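Local coordinates for AlgW protein (Pseudomonas aeruginosa, PDB 7CO3) that probably cleaves proteins as a serine endopeptidase of the HtrA type, pairing a trypsin-like protease domain with a PDZ domain, at residues 178-183 / 196-201; 60-65 / 165-170; 117-122 / 239-244; 215-220 / 253-258. The protein carries 1 engineered substitution. All coordinates share one frame; numbering follows the deposited sequence.

Contact 1: residues 178-183 / 196-201; sequences GDVCLA and MGIISA
Cys181 and Gly197 face each other as a hydrogen-bonded antiparallel pair: Cys181 N reaches Gly197 O at 2.8 Å, from well above the carbonyl plane, and Gly197 N returns a bond to Cys181 O at 3.0 Å that runs nearly along the C=O axis. Two more bonds carry the pairing past Val180, Ile199 N to Asp179 O (2.8 Å) and Gly178 N to Ile199 O (2.9 Å). Ile198 CA also lies 3.1 Å from Asp179 O, a CA-H...O contact.

With chi1 at 54°, Cys181 holds SG between its own backbone N and carbonyl carbon, turned to the end of Ile199, where SG lies 3.7 Å from CD1. On the face of Leu182 and Met196, Met196 CG sits against Leu182 CD1 and, beside it, Val180 CG1, both at 4.0 Å.

Further out, Asp219 OD1 takes the N-H of Ile198, while Ser54 of the second subunit bonds Asp179 OD1. Met196 packs on Met196 of that same subunit. Strands 180-185 and 193-204 thus form a β-hairpin of the C-terminal barrel of a chymotrypsin-like protease domain, set at the trimer interface.

Contact 2: residues 60-65 / 165-170; sequences SRAAPA and PAMTLG
The guanidinium of Arg61 meets Thr168 through NH1, which lies 3.6 Å from the methyl CG2; this is a van der Waals touch made at a slant. An extended chain with CG anti to the backbone N (chi1 -153°) carries the group from the helix across to Thr168, and its polar grip is taken elsewhere, by NH2 on the carbonyl of Ala235.

The proline rings form the other end of the contact. Pro165 brings its CG up to the turn at Pro64, 3.8 Å from Pro64 CB and 3.2 Å from Pro64 O, so one ring carbon touches both the ring and the carbonyl of its partner.

Between these ends the packing is apolar. Met167 bends at chi2 and chi3 and folds its thioether back towards the helix end: SD rests 3.8 Å from Ala62 CB, while CE lies 3.9 Å from Ala65 CB and close to Ala62 O. That oxygen is already used by the turn itself, accepting from Ala65 N at 3.0 Å. Ala65 points its CB straight at the opposing backbone, 3.4 Å from Pro165 O, a buried carbonyl that has no polar partner in the model.

Backbone bonds from both Ala65 and Met167 to Ile111 tie the two segments to strand 104-113. The contact therefore seats the end of helix 56-62, which leads into the first strand of the N-terminal barrel, on the linker running from that barrel to strand 180-185 of the C-terminal one, a connection belonging to the double-barrel chymotrypsin-like fold.

Contact 3: residues 117-122 / 239-244; sequences YLLTNN and IGINTA
This is a buried contact across the seam between the two β-barrels, made by side chains: strand 117-120 belongs to the N-terminal barrel, strand 238-245 to the C-terminal one, and Asn121 and Thr243 supply the polar link.

Asn121 points its amide across the seam, and ND2 donates to Thr243 OG1 at 3.1 Å, with 148° at the hydrogen and the hydroxyl tilted some 22° out of the amide plane. The hydroxyl spends its own proton on Ile241 O, 3.0 Å from OG1, so its direction is fixed and its oxygen is left to accept. ND2 also bonds the carbonyl of Asp153; two acceptors, one from each barrel, thus hold the amide's rotation. The price is OD1, which sits 3.2 Å from Asn242 O, acceptor against acceptor.

Nearby, Leu119 and Ile241 meet lightly, CB to CD1 at 4.2 Å, with Ala264 and Met268 of helix 261-274 also packing on Leu119. Thr243 and Ala244 both face Phe257 in a classic β-bulge on the strand that carries the hydroxyl.

Asn121 stands just before helix 122-125 and touches Ala227, the engineered residue, which replaces the serine of the family's GNSGG sequence, probably the position of the nucleophile. The geometry is consistent with the interbarrel active-site cleft of a chymotrypsin-like serine protease.

Contact 4: residues 215-220 / 253-258; sequences FIQTDA and QGIGFA
Gln217 pairs with Phe257 in the antiparallel join of strands 215-218 and 256-260, part of the C-terminal β-barrel, and their side chains run side by side in the same direction. From CB, which lies 4.1 Å from Phe257 CE1, an extended chain with CG anti to the backbone N (chi1 -166°) travels past the ring. CG comes nearest, 3.6 Å from CE1 and 3.5 Å from Gly256 O, and CD and OE1 keep the same ring atom as neighbour; the amide plane is turned 71° from the ring. OE1 accepts from Arg204. At the tip, NE2 passes 3.9 Å from Ile255 CD1 and donates to a water that in turn donates to Gly254 O, bridging the two segments, and it also bonds Thr193 OG1 of the second subunit. Both ends of the buried amide are therefore held.

Four backbone bonds join the strands. Ile216 and Ala258 exchange a pair, the shorter being Ala258 N to Ile216 O at 2.7 Å, and Thr218 and Gly256 exchange another. Toward the start of the first strand, Phe215 lays its CD1 3.8 Å from Phe257 CB, and the edge of its ring meets the carbonyl group of Ala258; the two ring planes make an oblique angle of 57°.

Past the last pair the chains still touch, Asp219 CA lying 3.2 Å from Gly254 O in a CA-H...O contact. Thr218, with OG1 anti to its backbone N, reaches the carbonyl of Ile198 and closes an ST turn by accepting from Ala220 N, 3.1 Å from OG1.

Contacts 1 and 4 and the 239-244 side of contact 3 lie in one sheet of the C-terminal barrel. Contacts 1 and 4 are close neighbours, their centres about 8 Å apart: Ser200 N lies 2.8 Å from Gln217 O, and Cys181 SG packs 3.1 Å from Thr218 OG1. Both also touch the second subunit. Contact 4 joins contact 3 through strands 238-245 and 256-260, where Ala244 O and Phe257 N are 2.8 Å apart. Contact 1 reaches contact 3 by packing, with Ile199 CD1 3.8 Å from Ile239 CD1. Contact 2 stands apart, its nearest atoms about 4 Å from contact 3 and about 7 Å from contact 1. The probable active site lies at contact 3, whose centre is about 14 Å from those of contacts 2 and 4.

Contact 1: residues 178-183 / 196-201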
loop_
_atom_site.group_PDB
_atom_site.type_symbol
_atom_site.label_atom_id
_atom_site.label_comp_id
_atom_site.label_asym_id
_atom_site.label_seq_id
_atom_site.Cartn_x
_atom_site.Cartn_y
_atom_site.Cartn_z
ATOM N N GLY B 178 8.932 -5.719 -12.520
ATOM C CA GLY B 178 9.683 -4.526 -12.233
ATOM C C GLY B 178 9.291 -3.327 -13.071
ATOM O O GLY B 178 9.641 -2.210 -12.709
ATOM N N ASP B 179 8.621 -3.534 -14.197
ATOM C CA ASP B 179 8.070 -2.410 -14.954
ATOM C C ASP B 179 7.028 -1.677 -14.108
ATOM O O ASP B 179 6.293 -2.299 -13.338
ATOM C CB ASP B 179 7.389 -2.897 -16.231
ATOM C CG ASP B 179 8.362 -3.325 -17.357
ATOM O OD1 ASP B 179 9.576 -2.972 -17.336
ATOM O OD2 ASP B 179 7.882 -4.008 -18.286
ATOM N N VAL B 180 6.910 -0.362 -14.310
ATOM C CA VAL B 180 5.893 0.419 -13.604
ATOM C C VAL B 180 4.534 0.235 -14.270
ATOM O O VAL B 180 4.441 0.163 -15.492
ATOM C CB VAL B 180 6.299 1.904 -13.569
ATOM C CG1 VAL B 180 5.135 2.809 -13.088
ATOM C CG2 VAL B 180 7.502 2.095 -12.720
ATOM N N CYS B 181 3.463 0.142 -13.474
ATOM C CA CYS B 181 2.113 0.123 -14.045
ATOM C C CYS B 181 1.164 0.977 -13.213
ATOM O O CYS B 181 1.432 1.322 -12.052
ATOM C CB CYS B 181 1.538 -1.304 -14.157
ATOM S SG CYS B 181 1.612 -2.167 -12.560
ATOM N N LEU B 182 0.023 1.280 -13.824
ATOM C CA LEU B 182 -1.021 2.119 -13.248
ATOM C C LEU B 182 -2.347 1.358 -13.263
ATOM O O LEU B 182 -2.707 0.767 -14.282
ATOM C CB LEU B 182 -1.145 3.407 -14.069
ATOM C CG LEU B 182 -0.172 4.569 -13.897
ATOM C CD1 LEU B 182 1.254 4.160 -13.820
ATOM C CD2 LEU B 182 -0.338 5.520 -15.078
ATOM N N ALA B 183 -3.075 1.353 -12.129
ATOM C CA ALA B 183 -4.421 0.815 -12.040
ATOM C C ALA B 183 -5.410 1.985 -12.100
ATOM O O ALA B 183 -5.177 3.030 -11.484
ATOM C CB ALA B 183 -4.622 0.022 -10.742
ATOM N N MET B 196 -0.483 3.621 -8.547
ATOM C CA MET B 196 0.764 3.303 -9.213
ATOM C C MET B 196 1.514 2.222 -8.449
ATOM O O MET B 196 1.550 2.237 -7.212
ATOM C CB MET B 196 1.633 4.553 -9.315
ATOM C CG MET B 196 2.864 4.362 -10.146
ATOM S SD MET B 196 4.287 3.841 -9.142
ATOM C CE MET B 196 4.498 5.291 -8.076
ATOM N N GLY B 197 2.149 1.320 -9.189
ATOM C CA GLY B 197 3.044 0.344 -8.590
ATOM C C GLY B 197 3.892 -0.299 -9.678
ATOM O O GLY B 197 4.158 0.306 -10.717
ATOM N N ILE B 198 4.314 -1.537 -9.438
ATOM C CA ILE B 198 5.079 -2.272 -10.454
ATOM C C ILE B 198 4.390 -3.594 -10.744
ATOM O O ILE B 198 3.568 -4.080 -9.963
ATOM C CB ILE B 198 6.551 -2.572 -10.064
ATOM C CG1 ILE B 198 6.606 -3.401 -8.758
ATOM C CG2 ILE B 198 7.422 -1.298 -9.973
ATOM C CD1 ILE B 198 7.953 -4.076 -8.548
ATOM N N ILE B 199 4.752 -4.180 -11.889
ATOM C CA ILE B 199 4.486 -5.599 -12.131
ATOM C C ILE B 199 5.263 -6.390 -11.095
ATOM O O ILE B 199 6.497 -6.354 -11.088
ATOM C CB ILE B 199 4.902 -6.010 -13.558
ATOM C CG1 ILE B 199 4.239 -5.137 -14.616
ATOM C CG2 ILE B 199 4.649 -7.527 -13.809
ATOM C CD1 ILE B 199 2.713 -5.071 -14.504
ATOM N N SER B 200 4.542 -7.113 -10.228
ATOM C CA SER B 200 5.146 -7.889 -9.152
ATOM C C SER B 200 5.534 -9.292 -9.598
ATOM O O SER B 200 6.401 -9.920 -8.975
ATOM C CB SER B 200 4.193 -7.967 -7.963
ATOM O OG SER B 200 4.098 -6.693 -7.364
ATOM N N ALA B 201 4.858 -9.801 -10.620
ATOM C CA ALA B 201 5.031 -11.152 -11.164
ATOM C C ALA B 201 4.022 -11.307 -12.294
ATOM O O ALA B 201 3.064 -10.527 -12.424
ATOM C CB ALA B 201 4.844 -12.251 -10.113
#

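Contact 2: residues 60-65 / 165-170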
loop_
_atom_site.group_PDB
_atom_site.type_symbol
_atom_site.label_atom_id
_atom_site.label_comp_id
_atom_site.label_asym_id
_atom_site.label_seq_id
_atom_site.Cartn_x
_atom_site.Cartn_y
_atom_site.Cartn_z
ATOM N N SER B 60 -3.533 10.939 -18.697
ATOM C CA SER B 60 -4.289 11.695 -19.689
ATOM C C SER B 60 -4.687 10.810 -20.864
ATOM O O SER B 60 -5.793 10.928 -21.403
ATOM C CB SER B 60 -3.476 12.896 -20.148
ATOM O OG SER B 60 -3.622 13.956 -19.217
ATOM N N ARG B 61 -3.812 9.891 -21.240
ATOM C CA ARG B 61 -4.058 9.038 -22.385
ATOM C C ARG B 61 -5.151 8.015 -22.096
ATOM O O ARG B 61 -6.068 7.829 -22.904
ATOM C CB ARG B 61 -2.749 8.342 -22.754
ATOM C CG ARG B 61 -2.645 7.952 -24.201
ATOM C CD ARG B 61 -1.220 7.598 -24.574
ATOM N NE ARG B 61 -1.190 6.774 -25.780
ATOM C CZ ARG B 61 -0.351 5.763 -25.977
ATOM N NH1 ARG B 61 -0.407 5.068 -27.106
ATOM N NH2 ARG B 61 0.545 5.444 -25.049
ATOM N N ALA B 62 -5.075 7.342 -20.944
ATOM C CA ALA B 62 -5.882 6.158 -20.678
ATOM C C ALA B 62 -7.155 6.440 -19.892
ATOM O O ALA B 62 -8.165 5.774 -20.118
ATOM C CB ALA B 62 -5.044 5.112 -19.934
ATOM N N ALA B 63 -7.119 7.384 -18.959
ATOM C CA ALA B 63 -8.279 7.609 -18.101
ATOM C C ALA B 63 -9.582 7.880 -18.866
ATOM O O ALA B 63 -10.632 7.383 -18.423
ATOM C CB ALA B 63 -7.968 8.740 -17.123
ATOM N N PRO B 64 -9.595 8.608 -19.999
ATOM C CA PRO B 64 -10.888 8.818 -20.699
ATOM C C PRO B 64 -11.558 7.537 -21.144
ATOM O O PRO B 64 -12.783 7.498 -21.263
ATOM C CB PRO B 64 -10.510 9.696 -21.896
ATOM C CG PRO B 64 -9.304 10.460 -21.409
ATOM C CD PRO B 64 -8.527 9.434 -20.600
ATOM N N ALA B 65 -10.797 6.469 -21.335
ATOM C CA ALA B 65 -11.313 5.195 -21.805
ATOM C C ALA B 65 -11.624 4.210 -20.679
ATOM O O ALA B 65 -11.858 3.025 -20.951
ATOM C CB ALA B 65 -10.322 4.565 -22.773
ATOM N N PRO B 165 -13.700 7.625 -26.552
ATOM C CA PRO B 165 -12.249 7.405 -26.507
ATOM C C PRO B 165 -11.925 5.944 -26.260
ATOM O O PRO B 165 -12.410 5.352 -25.293
ATOM C CB PRO B 165 -11.792 8.289 -25.339
ATOM C CG PRO B 165 -12.977 8.262 -24.378
ATOM C CD PRO B 165 -14.240 7.984 -25.227
ATOM N N ALA B 166 -11.109 5.345 -27.112
ATOM C CA ALA B 166 -10.769 3.942 -26.968
ATOM C C ALA B 166 -9.364 3.777 -26.383
ATOM O O ALA B 166 -8.448 4.552 -26.664
ATOM C CB ALA B 166 -10.893 3.198 -28.296
ATOM N N MET B 167 -9.211 2.748 -25.564
ATOM C CA MET B 167 -7.922 2.407 -24.993
ATOM C C MET B 167 -6.961 1.937 -26.082
ATOM O O MET B 167 -7.345 1.199 -26.992
ATOM C CB MET B 167 -8.124 1.294 -23.968
ATOM C CG MET B 167 -6.875 0.949 -23.246
ATOM S SD MET B 167 -6.428 2.266 -22.115
ATOM C CE MET B 167 -7.798 2.145 -20.988
ATOM N N THR B 168 -5.706 2.363 -25.978
ATOM C CA THR B 168 -4.630 1.765 -26.759
ATOM C C THR B 168 -4.214 0.466 -26.096
ATOM O O THR B 168 -4.298 0.328 -24.872
ATOM C CB THR B 168 -3.419 2.696 -26.839
ATOM O OG1 THR B 168 -3.823 3.969 -27.337
ATOM C CG2 THR B 168 -2.367 2.132 -27.775
ATOM N N LEU B 169 -3.747 -0.483 -26.890
ATOM C CA LEU B 169 -3.353 -1.776 -26.354
ATOM C C LEU B 169 -1.852 -1.846 -26.123
ATOM O O LEU B 169 -1.060 -1.416 -26.959
ATOM C CB LEU B 169 -3.758 -2.890 -27.308
ATOM C CG LEU B 169 -5.242 -2.999 -27.625
ATOM C CD1 LEU B 169 -5.360 -4.091 -28.671
ATOM C CD2 LEU B 169 -6.100 -3.329 -26.371
ATOM N N GLY B 170 -1.464 -2.389 -24.974
ATOM C CA GLY B 170 -0.086 -2.752 -24.722
ATOM C C GLY B 170 0.168 -4.190 -25.135
ATOM O O GLY B 170 -0.656 -4.848 -25.773
#

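Contact 3: residues 117-122 / 239-244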
loop_
_atom_site.group_PDB
_atom_site.type_symbol
_atom_site.label_atom_id
_atom_site.label_comp_id
_atom_site.label_asym_id
_atom_site.label_seq_id
_atom_site.Cartn_x
_atom_site.Cartn_y
_atom_site.Cartn_z
ATOM N N TYR B 117 -17.880 -1.042 -27.463
ATOM C CA TYR B 117 -17.691 -2.287 -26.734
ATOM C C TYR B 117 -16.779 -2.064 -25.514
ATOM O O TYR B 117 -15.783 -1.334 -25.585
ATOM C CB TYR B 117 -17.091 -3.365 -27.642
ATOM C CG TYR B 117 -18.060 -3.829 -28.720
ATOM C CD1 TYR B 117 -19.253 -4.453 -28.380
ATOM C CD2 TYR B 117 -17.784 -3.639 -30.077
ATOM C CE1 TYR B 117 -20.146 -4.882 -29.356
ATOM C CE2 TYR B 117 -18.679 -4.085 -31.068
ATOM C CZ TYR B 117 -19.853 -4.692 -30.694
ATOM O OH TYR B 117 -20.758 -5.119 -31.644
ATOM N N LEU B 118 -17.119 -2.714 -24.408
ATOM C CA LEU B 118 -16.422 -2.513 -23.146
ATOM C C LEU B 118 -16.148 -3.865 -22.558
ATOM O O LEU B 118 -16.993 -4.758 -22.643
ATOM C CB LEU B 118 -17.229 -1.654 -22.144
ATOM C CG LEU B 118 -17.355 -0.160 -22.469
ATOM C CD1 LEU B 118 -18.643 0.104 -23.188
ATOM C CD2 LEU B 118 -17.287 0.742 -21.234
ATOM N N LEU B 119 -14.960 -4.003 -21.973
ATOM C CA LEU B 119 -14.609 -5.151 -21.157
ATOM C C LEU B 119 -14.759 -4.822 -19.659
ATOM O O LEU B 119 -14.456 -3.702 -19.220
ATOM C CB LEU B 119 -13.168 -5.562 -21.463
ATOM C CG LEU B 119 -12.919 -6.755 -22.392
ATOM C CD1 LEU B 119 -11.458 -6.855 -22.719
ATOM C CD2 LEU B 119 -13.446 -8.070 -21.811
ATOM N N THR B 120 -15.217 -5.804 -18.887
ATOM C CA THR B 120 -15.276 -5.742 -17.425
ATOM C C THR B 120 -15.211 -7.176 -16.909
ATOM O O THR B 120 -15.087 -8.119 -17.699
ATOM C CB THR B 120 -16.539 -5.011 -16.942
ATOM O OG1 THR B 120 -16.561 -5.009 -15.515
ATOM C CG2 THR B 120 -17.841 -5.729 -17.458
ATOM N N ASN B 121 -15.293 -7.365 -15.579
ATOM C CA ASN B 121 -15.324 -8.721 -15.028
ATOM C C ASN B 121 -16.724 -9.332 -15.036
ATOM O O ASN B 121 -17.723 -8.639 -14.859
ATOM C CB ASN B 121 -14.830 -8.788 -13.573
ATOM C CG ASN B 121 -13.335 -8.541 -13.417
ATOM O OD1 ASN B 121 -12.922 -7.813 -12.521
ATOM N ND2 ASN B 121 -12.526 -9.131 -14.290
ATOM N N ASN B 122 -16.777 -10.667 -15.167
ATOM C CA ASN B 122 -18.060 -11.359 -15.062
ATOM C C ASN B 122 -18.717 -11.097 -13.715
ATOM O O ASN B 122 -19.914 -10.798 -13.648
ATOM C CB ASN B 122 -17.910 -12.870 -15.259
ATOM C CG ASN B 122 -19.246 -13.576 -15.198
ATOM O OD1 ASN B 122 -20.228 -13.091 -15.775
ATOM N ND2 ASN B 122 -19.308 -14.682 -14.469
ATOM N N ILE B 239 -2.508 -3.207 -20.457
ATOM C CA ILE B 239 -1.896 -4.518 -20.281
ATOM C C ILE B 239 -2.777 -5.502 -19.529
ATOM O O ILE B 239 -2.472 -6.707 -19.535
ATOM C CB ILE B 239 -0.513 -4.406 -19.598
ATOM C CG1 ILE B 239 -0.624 -3.735 -18.206
ATOM C CG2 ILE B 239 0.437 -3.599 -20.492
ATOM C CD1 ILE B 239 0.683 -3.773 -17.417
ATOM N N GLY B 240 -3.861 -5.075 -18.893
ATOM C CA GLY B 240 -4.653 -6.067 -18.191
ATOM C C GLY B 240 -5.950 -5.481 -17.674
ATOM O O GLY B 240 -6.194 -4.277 -17.752
ATOM N N ILE B 241 -6.790 -6.371 -17.175
ATOM C CA ILE B 241 -8.077 -6.042 -16.567
ATOM C C ILE B 241 -7.971 -6.431 -15.102
ATOM O O ILE B 241 -7.838 -7.614 -14.787
ATOM C CB ILE B 241 -9.265 -6.775 -17.231
ATOM C CG1 ILE B 241 -9.262 -6.618 -18.739
ATOM C CG2 ILE B 241 -10.588 -6.265 -16.625
ATOM C CD1 ILE B 241 -9.608 -5.209 -19.173
ATOM N N ASN B 242 -7.978 -5.431 -14.222
ATOM C CA ASN B 242 -7.902 -5.670 -12.785
ATOM C C ASN B 242 -9.104 -6.464 -12.306
ATOM O O ASN B 242 -10.240 -6.141 -12.614
ATOM C CB ASN B 242 -7.824 -4.344 -12.040
ATOM C CG ASN B 242 -6.559 -3.588 -12.391
ATOM O OD1 ASN B 242 -5.494 -4.199 -12.509
ATOM N ND2 ASN B 242 -6.671 -2.300 -12.597
ATOM N N THR B 243 -8.846 -7.462 -11.474
ATOM C CA THR B 243 -9.819 -8.503 -11.200
ATOM C C THR B 243 -9.988 -8.837 -9.733
ATOM O O THR B 243 -11.115 -8.882 -9.245
ATOM C CB THR B 243 -9.383 -9.786 -11.940
ATOM O OG1 THR B 243 -9.608 -9.585 -13.343
ATOM C CG2 THR B 243 -10.202 -10.982 -11.479
ATOM N N ALA B 244 -8.871 -9.097 -9.046
ATOM C CA ALA B 244 -8.896 -9.678 -7.718
ATOM C C ALA B 244 -7.715 -9.156 -6.885
ATOM O O ALA B 244 -6.751 -8.567 -7.404
ATOM C CB ALA B 244 -8.850 -11.212 -7.806
#

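Contact 4: residues 215-220 / 253-258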
loop_
_atom_site.group_PDB
_atom_site.type_symbol
_atom_site.label_atom_id
_atom_site.label_comp_id
_atom_site.label_asym_id
_atom_site.label_seq_id
_atom_site.Cartn_x
_atom_site.Cartn_y
_atom_site.Cartn_z
ATOM N N PHE B 215 -2.699 -14.656 -14.385
ATOM C CA PHE B 215 -2.741 -13.297 -13.843
ATOM C C PHE B 215 -1.383 -12.605 -13.868
ATOM O O PHE B 215 -0.338 -13.203 -13.621
ATOM C CB PHE B 215 -3.271 -13.297 -12.402
ATOM C CG PHE B 215 -4.731 -13.606 -12.279
ATOM C CD1 PHE B 215 -5.698 -12.678 -12.673
ATOM C CD2 PHE B 215 -5.157 -14.809 -11.760
ATOM C CE1 PHE B 215 -7.058 -12.970 -12.563
ATOM C CE2 PHE B 215 -6.529 -15.102 -11.655
ATOM C CZ PHE B 215 -7.465 -14.185 -12.057
ATOM N N ILE B 216 -1.422 -11.350 -14.209
ATOM C CA ILE B 216 -0.421 -10.381 -13.809
ATOM C C ILE B 216 -0.675 -10.018 -12.351
ATOM O O ILE B 216 -1.836 -9.831 -11.945
ATOM C CB ILE B 216 -0.501 -9.140 -14.708
ATOM C CG1 ILE B 216 -0.303 -9.544 -16.180
ATOM C CG2 ILE B 216 0.568 -8.151 -14.306
ATOM C CD1 ILE B 216 -0.765 -8.441 -17.197
ATOM N N GLN B 217 0.396 -9.950 -11.560
ATOM C CA GLN B 217 0.352 -9.502 -10.169
ATOM C C GLN B 217 0.923 -8.081 -10.084
ATOM O O GLN B 217 1.897 -7.751 -10.766
ATOM C CB GLN B 217 1.115 -10.478 -9.263
ATOM C CG GLN B 217 0.862 -10.292 -7.767
ATOM C CD GLN B 217 1.676 -11.231 -6.899
ATOM O OE1 GLN B 217 1.743 -12.440 -7.141
ATOM N NE2 GLN B 217 2.316 -10.664 -5.865
ATOM N N THR B 218 0.320 -7.211 -9.259
ATOM C CA THR B 218 0.824 -5.837 -9.167
ATOM C C THR B 218 0.676 -5.331 -7.745
ATOM O O THR B 218 -0.256 -5.716 -7.045
ATOM C CB THR B 218 0.081 -4.871 -10.125
ATOM O OG1 THR B 218 0.605 -3.554 -9.984
ATOM C CG2 THR B 218 -1.426 -4.832 -9.813
ATOM N N ASP B 219 1.592 -4.451 -7.314
ATOM C CA ASP B 219 1.376 -3.821 -6.013
ATOM C C ASP B 219 0.707 -2.449 -6.124
ATOM O O ASP B 219 0.521 -1.802 -5.104
ATOM C CB ASP B 219 2.670 -3.761 -5.190
ATOM C CG ASP B 219 3.757 -2.900 -5.832
ATOM O OD1 ASP B 219 3.589 -2.459 -6.993
ATOM O OD2 ASP B 219 4.798 -2.670 -5.157
ATOM N N ALA B 220 0.270 -2.025 -7.317
ATOM C CA ALA B 220 -0.587 -0.837 -7.395
ATOM C C ALA B 220 -1.858 -1.081 -6.583
ATOM O O ALA B 220 -2.492 -2.124 -6.720
ATOM C CB ALA B 220 -0.921 -0.502 -8.838
ATOM N N GLN B 253 -3.557 -4.745 0.236
ATOM C CA GLN B 253 -2.299 -4.982 0.938
ATOM C C GLN B 253 -1.155 -5.140 -0.055
ATOM O O GLN B 253 -0.145 -5.743 0.277
ATOM C CB GLN B 253 -2.445 -6.178 1.890
ATOM C CG GLN B 253 -3.453 -5.803 3.018
ATOM C CD GLN B 253 -3.739 -6.862 4.072
ATOM O OE1 GLN B 253 -3.648 -8.057 3.818
ATOM N NE2 GLN B 253 -4.075 -6.406 5.280
ATOM N N GLY B 254 -1.307 -4.583 -1.267
ATOM C CA GLY B 254 -0.272 -4.603 -2.287
ATOM C C GLY B 254 -0.150 -5.899 -3.080
ATOM O O GLY B 254 0.851 -6.077 -3.772
ATOM N N ILE B 255 -1.116 -6.802 -2.989
ATOM C CA ILE B 255 -1.111 -8.060 -3.749
ATOM C C ILE B 255 -2.392 -8.070 -4.592
ATOM O O ILE B 255 -3.437 -8.548 -4.162
ATOM C CB ILE B 255 -1.030 -9.285 -2.827
ATOM C CG1 ILE B 255 0.134 -9.189 -1.819
ATOM C CG2 ILE B 255 -0.987 -10.625 -3.669
ATOM C CD1 ILE B 255 1.445 -9.160 -2.418
ATOM N N GLY B 256 -2.340 -7.547 -5.814
ATOM C CA GLY B 256 -3.503 -7.539 -6.702
ATOM C C GLY B 256 -3.236 -8.263 -8.019
ATOM O O GLY B 256 -2.096 -8.436 -8.403
ATOM N N PHE B 257 -4.305 -8.590 -8.759
ATOM C CA PHE B 257 -4.226 -9.512 -9.895
ATOM C C PHE B 257 -5.030 -8.979 -11.066
ATOM O O PHE B 257 -6.189 -8.598 -10.892
ATOM C CB PHE B 257 -4.742 -10.884 -9.496
ATOM C CG PHE B 257 -3.979 -11.489 -8.380
ATOM C CD1 PHE B 257 -2.694 -11.968 -8.592
ATOM C CD2 PHE B 257 -4.535 -11.565 -7.093
ATOM C CE1 PHE B 257 -1.977 -12.554 -7.568
ATOM C CE2 PHE B 257 -3.808 -12.123 -6.065
ATOM C CZ PHE B 257 -2.531 -12.606 -6.297
ATOM N N ALA B 258 -4.404 -8.931 -12.248
ATOM C CA ALA B 258 -5.051 -8.446 -13.451
ATOM C C ALA B 258 -5.015 -9.525 -14.537
ATOM O O ALA B 258 -4.025 -10.246 -14.654
ATOM C CB ALA B 258 -4.382 -7.141 -13.953
HETATM O O HOH W 1 2.147 -7.663 -5.481
#